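Complement factor MASP-3 (Homo sapiens, PDB 3DEM) is a multidomain protease of complement whose CUB1-EGF-CUB2 region binds calcium and interacts with mannan-binding lectin and ficolins. Local coordinates at residues A[39-44]-A[95-100]. Numbering follows the deposited sequence.
Sequences IKLYFM and MSITFR
Met-95 reaches across to Ile-39 and Leu-41 as an extended chain, with CG anti to the backbone N (chi1 -176°), then bends at its last torsion (chi3 -81°), which turns the methyl CE toward the backbone of Ile-39. The first torsion of Leu-41 points its CG toward Ile-97, and the second brings CD1 and CD2 up to CD1 of that residue. SD of Met-95 touches both aliphatic residues: it is 3.9 Å from CG2 of Ile-39 and also 3.9 Å from CB of Leu-41. Its CE sits 3.9 Å from CB of Ile-39 and rests against the peptide, 3.7 Å from O of Ile-39. Met-95 runs at a slant to both partners, touching Ile-39 along its branched part and Leu-41 at CB and at the methyl CD2. One step further along, Leu-41 and Ile-97 meet end to end, CD2 of Leu-41 lying 3.7 Å from CD1 of Ile-97, with CD1 of Leu-41 at 4.0 Å from the same methyl. No hydrogen bond joins the two strands, whose axes come within 9.4 Å of each other, at 25°, and spread apart toward their later ends; apolar side chains make the contact, together with the Met-95 methyl on the Ile-39 carbonyl. All four touching residues are buried. Val-61 of strand 58-62 packs against both Leu-41 and Met-95, and Ile-31 of strand 25-32 against Ile-39 and Ile-97, extending the same apolar layer. The backbone of 39-44 is bonded instead to strands 88-89 and 111-120 of its own sheet, while Lys-40 and Tyr-42 turn to the other face, where Tyr-42 OH hydrogen-bonds to His-139 of the second subunit. Aliphatic side chains meeting between two facing four-stranded antiparallel sheets make part of the hydrophobic core of the beta-sandwich of a CUB domain, here the first of the chain.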
ATOM      1  N   ILE A  39      -3.679 -10.956  -3.002  1.00 40.34           N
ATOM      2  CA  ILE A  39      -4.661 -10.568  -4.004  1.00 40.35           C
ATOM      3  C   ILE A  39      -5.924 -10.028  -3.348  1.00 40.44           C
ATOM      4  O   ILE A  39      -6.489 -10.649  -2.444  1.00 40.39           O
ATOM      5  CB  ILE A  39      -5.081 -11.753  -4.891  1.00 40.55           C
ATOM      6  CG1 ILE A  39      -3.880 -12.632  -5.256  1.00 40.62           C
ATOM      7  CG2 ILE A  39      -5.802 -11.252  -6.142  1.00 40.34           C
ATOM      8  CD1 ILE A  39      -3.214 -12.239  -6.531  1.00 40.69           C
ATOM      9  N   LYS A  40      -6.363  -8.870  -3.824  1.00 40.45           N
ATOM     10  CA  LYS A  40      -7.612  -8.268  -3.394  1.00 40.49           C
ATOM     11  C   LYS A  40      -8.618  -8.351  -4.540  1.00 40.61           C
ATOM     12  O   LYS A  40      -8.314  -7.947  -5.661  1.00 40.59           O
ATOM     13  CB  LYS A  40      -7.360  -6.811  -3.034  1.00 40.60           C
ATOM     14  CG  LYS A  40      -8.480  -6.135  -2.284  1.00 40.82           C
ATOM     15  CD  LYS A  40      -8.051  -4.755  -1.792  1.00 41.13           C
ATOM     16  CE  LYS A  40      -8.250  -3.689  -2.864  1.00 41.18           C
ATOM     17  NZ  LYS A  40      -7.852  -2.335  -2.368  1.00 41.15           N
ATOM     18  N   LEU A  41      -9.810  -8.875  -4.260  1.00 40.50           N
ATOM     19  CA  LEU A  41     -10.844  -9.031  -5.283  1.00 40.35           C
ATOM     20  C   LEU A  41     -12.169  -8.414  -4.843  1.00 40.40           C
ATOM     21  O   LEU A  41     -12.614  -8.627  -3.715  1.00 40.40           O
ATOM     22  CB  LEU A  41     -11.051 -10.516  -5.604  1.00 40.36           C
ATOM     23  CG  LEU A  41     -12.186 -10.873  -6.573  1.00 40.39           C
ATOM     24  CD1 LEU A  41     -11.819 -10.487  -8.005  1.00 40.50           C
ATOM     25  CD2 LEU A  41     -12.517 -12.343  -6.495  1.00 40.18           C
ATOM     26  N   TYR A  42     -12.795  -7.648  -5.735  1.00 40.24           N
ATOM     27  CA  TYR A  42     -14.120  -7.088  -5.463  1.00 40.22           C
ATOM     28  C   TYR A  42     -15.002  -7.000  -6.717  1.00 40.21           C
ATOM     29  O   TYR A  42     -14.519  -7.134  -7.843  1.00 40.24           O
ATOM     30  CB  TYR A  42     -14.010  -5.728  -4.767  1.00 40.20           C
ATOM     31  CG  TYR A  42     -13.248  -4.686  -5.547  1.00 40.27           C
ATOM     32  CD1 TYR A  42     -13.906  -3.820  -6.418  1.00 40.39           C
ATOM     33  CD2 TYR A  42     -11.870  -4.561  -5.412  1.00 40.63           C
ATOM     34  CE1 TYR A  42     -13.209  -2.860  -7.136  1.00 40.28           C
ATOM     35  CE2 TYR A  42     -11.165  -3.607  -6.123  1.00 40.35           C
ATOM     36  CZ  TYR A  42     -11.838  -2.760  -6.984  1.00 40.37           C
ATOM     37  OH  TYR A  42     -11.137  -1.812  -7.686  1.00 40.15           O
ATOM     38  N   PHE A  43     -16.295  -6.768  -6.520  1.00 40.11           N
ATOM     39  CA  PHE A  43     -17.246  -6.801  -7.628  1.00 40.21           C
ATOM     40  C   PHE A  43     -18.006  -5.493  -7.783  1.00 40.22           C
ATOM     41  O   PHE A  43     -18.395  -4.874  -6.793  1.00 40.18           O
ATOM     42  CB  PHE A  43     -18.240  -7.949  -7.445  1.00 40.15           C
ATOM     43  CG  PHE A  43     -17.604  -9.312  -7.431  1.00 40.45           C
ATOM     44  CD1 PHE A  43     -17.660 -10.130  -8.550  1.00 40.52           C
ATOM     45  CD2 PHE A  43     -16.959  -9.783  -6.293  1.00 40.61           C
ATOM     46  CE1 PHE A  43     -17.078 -11.386  -8.538  1.00 40.52           C
ATOM     47  CE2 PHE A  43     -16.377 -11.040  -6.278  1.00 40.51           C
ATOM     48  CZ  PHE A  43     -16.437 -11.839  -7.398  1.00 40.36           C
ATOM     49  N   MET A  44     -18.223  -5.083  -9.033  1.00 40.33           N
ATOM     50  CA  MET A  44     -18.993  -3.875  -9.328  1.00 40.37           C
ATOM     51  C   MET A  44     -20.404  -4.209  -9.796  1.00 40.35           C
ATOM     52  O   MET A  44     -21.289  -3.356  -9.778  1.00 40.45           O
ATOM     53  CB  MET A  44     -18.289  -3.014 -10.381  1.00 40.40           C
ATOM     54  CG  MET A  44     -16.869  -2.610 -10.018  1.00 40.55           C
ATOM     55  SD  MET A  44     -16.716  -1.966  -8.341  1.00 41.11           S
ATOM     56  CE  MET A  44     -17.826  -0.566  -8.376  1.00 40.41           C
ATOM     57  N   MET A  95      -4.672 -16.767  -6.472  1.00 40.50           N
ATOM     58  CA  MET A  95      -6.124 -16.814  -6.396  1.00 40.57           C
ATOM     59  C   MET A  95      -6.715 -17.415  -7.663  1.00 40.55           C
ATOM     60  O   MET A  95      -6.367 -17.015  -8.771  1.00 40.67           O
ATOM     61  CB  MET A  95      -6.696 -15.416  -6.151  1.00 40.61           C
ATOM     62  CG  MET A  95      -8.208 -15.385  -5.965  1.00 40.64           C
ATOM     63  SD  MET A  95      -8.829 -13.701  -5.809  1.00 40.63           S
ATOM     64  CE  MET A  95      -8.489 -13.364  -4.079  1.00 40.09           C
ATOM     65  N   SER A  96      -7.605 -18.385  -7.495  1.00 40.53           N
ATOM     66  CA  SER A  96      -8.289 -18.990  -8.628  1.00 40.60           C
ATOM     67  C   SER A  96      -9.772 -18.656  -8.557  1.00 40.62           C
ATOM     68  O   SER A  96     -10.384 -18.721  -7.488  1.00 40.86           O
ATOM     69  CB  SER A  96      -8.073 -20.508  -8.641  1.00 40.62           C
ATOM     70  OG  SER A  96      -8.594 -21.090  -9.824  1.00 40.63           O
ATOM     71  N   ILE A  97     -10.338 -18.279  -9.695  1.00 40.59           N
ATOM     72  CA  ILE A  97     -11.740 -17.894  -9.777  1.00 40.54           C
ATOM     73  C   ILE A  97     -12.432 -18.719 -10.850  1.00 40.55           C
ATOM     74  O   ILE A  97     -11.970 -18.773 -11.990  1.00 40.66           O
ATOM     75  CB  ILE A  97     -11.888 -16.395 -10.131  1.00 40.67           C
ATOM     76  CG1 ILE A  97     -11.225 -15.520  -9.062  1.00 40.65           C
ATOM     77  CG2 ILE A  97     -13.358 -16.010 -10.296  1.00 40.37           C
ATOM     78  CD1 ILE A  97     -11.067 -14.078  -9.476  1.00 40.67           C
ATOM     79  N   THR A  98     -13.535 -19.362 -10.484  1.00 40.46           N
ATOM     80  CA  THR A  98     -14.325 -20.124 -11.441  1.00 40.47           C
ATOM     81  C   THR A  98     -15.759 -19.607 -11.509  1.00 40.45           C
ATOM     82  O   THR A  98     -16.446 -19.516 -10.490  1.00 40.43           O
ATOM     83  CB  THR A  98     -14.335 -21.632 -11.095  1.00 40.49           C
ATOM     84  OG1 THR A  98     -13.005 -22.151 -11.195  1.00 40.49           O
ATOM     85  CG2 THR A  98     -15.253 -22.413 -12.042  1.00 40.33           C
ATOM     86  N   PHE A  99     -16.197 -19.249 -12.711  1.00 40.40           N
ATOM     87  CA  PHE A  99     -17.606 -18.979 -12.949  1.00 40.48           C
ATOM     88  C   PHE A  99     -18.232 -20.200 -13.606  1.00 40.52           C
ATOM     89  O   PHE A  99     -17.760 -20.663 -14.643  1.00 40.71           O
ATOM     90  CB  PHE A  99     -17.796 -17.750 -13.840  1.00 40.56           C
ATOM     91  CG  PHE A  99     -19.192 -17.616 -14.396  1.00 40.35           C
ATOM     92  CD1 PHE A  99     -20.232 -17.158 -13.599  1.00 40.26           C
ATOM     93  CD2 PHE A  99     -19.463 -17.949 -15.714  1.00 40.59           C
ATOM     94  CE1 PHE A  99     -21.516 -17.040 -14.107  1.00 40.36           C
ATOM     95  CE2 PHE A  99     -20.748 -17.832 -16.231  1.00 40.34           C
ATOM     96  CZ  PHE A  99     -21.772 -17.374 -15.425  1.00 40.51           C
ATOM     97  N   ARG A 100     -19.282 -20.734 -12.996  1.00 40.52           N
ATOM     98  CA  ARG A 100     -19.983 -21.866 -13.576  1.00 40.41           C
ATOM     99  C   ARG A 100     -21.450 -21.554 -13.795  1.00 40.44           C
ATOM    100  O   ARG A 100     -22.109 -20.965 -12.941  1.00 40.44           O
ATOM    101  CB  ARG A 100     -19.864 -23.109 -12.696  1.00 40.43           C
ATOM    102  CG  ARG A 100     -20.433 -24.357 -13.363  1.00 40.59           C
ATOM    103  CD  ARG A 100     -21.524 -24.989 -12.520  1.00 40.68           C
ATOM    104  NE  ARG A 100     -22.160 -26.114 -13.196  1.00 40.79           N
ATOM    105  CZ  ARG A 100     -23.150 -26.830 -12.675  1.00 40.64           C
ATOM    106  NH1 ARG A 100     -23.620 -26.534 -11.471  1.00 40.53           N
ATOM    107  NH2 ARG A 100     -23.674 -27.839 -13.357  1.00 40.92           N
TER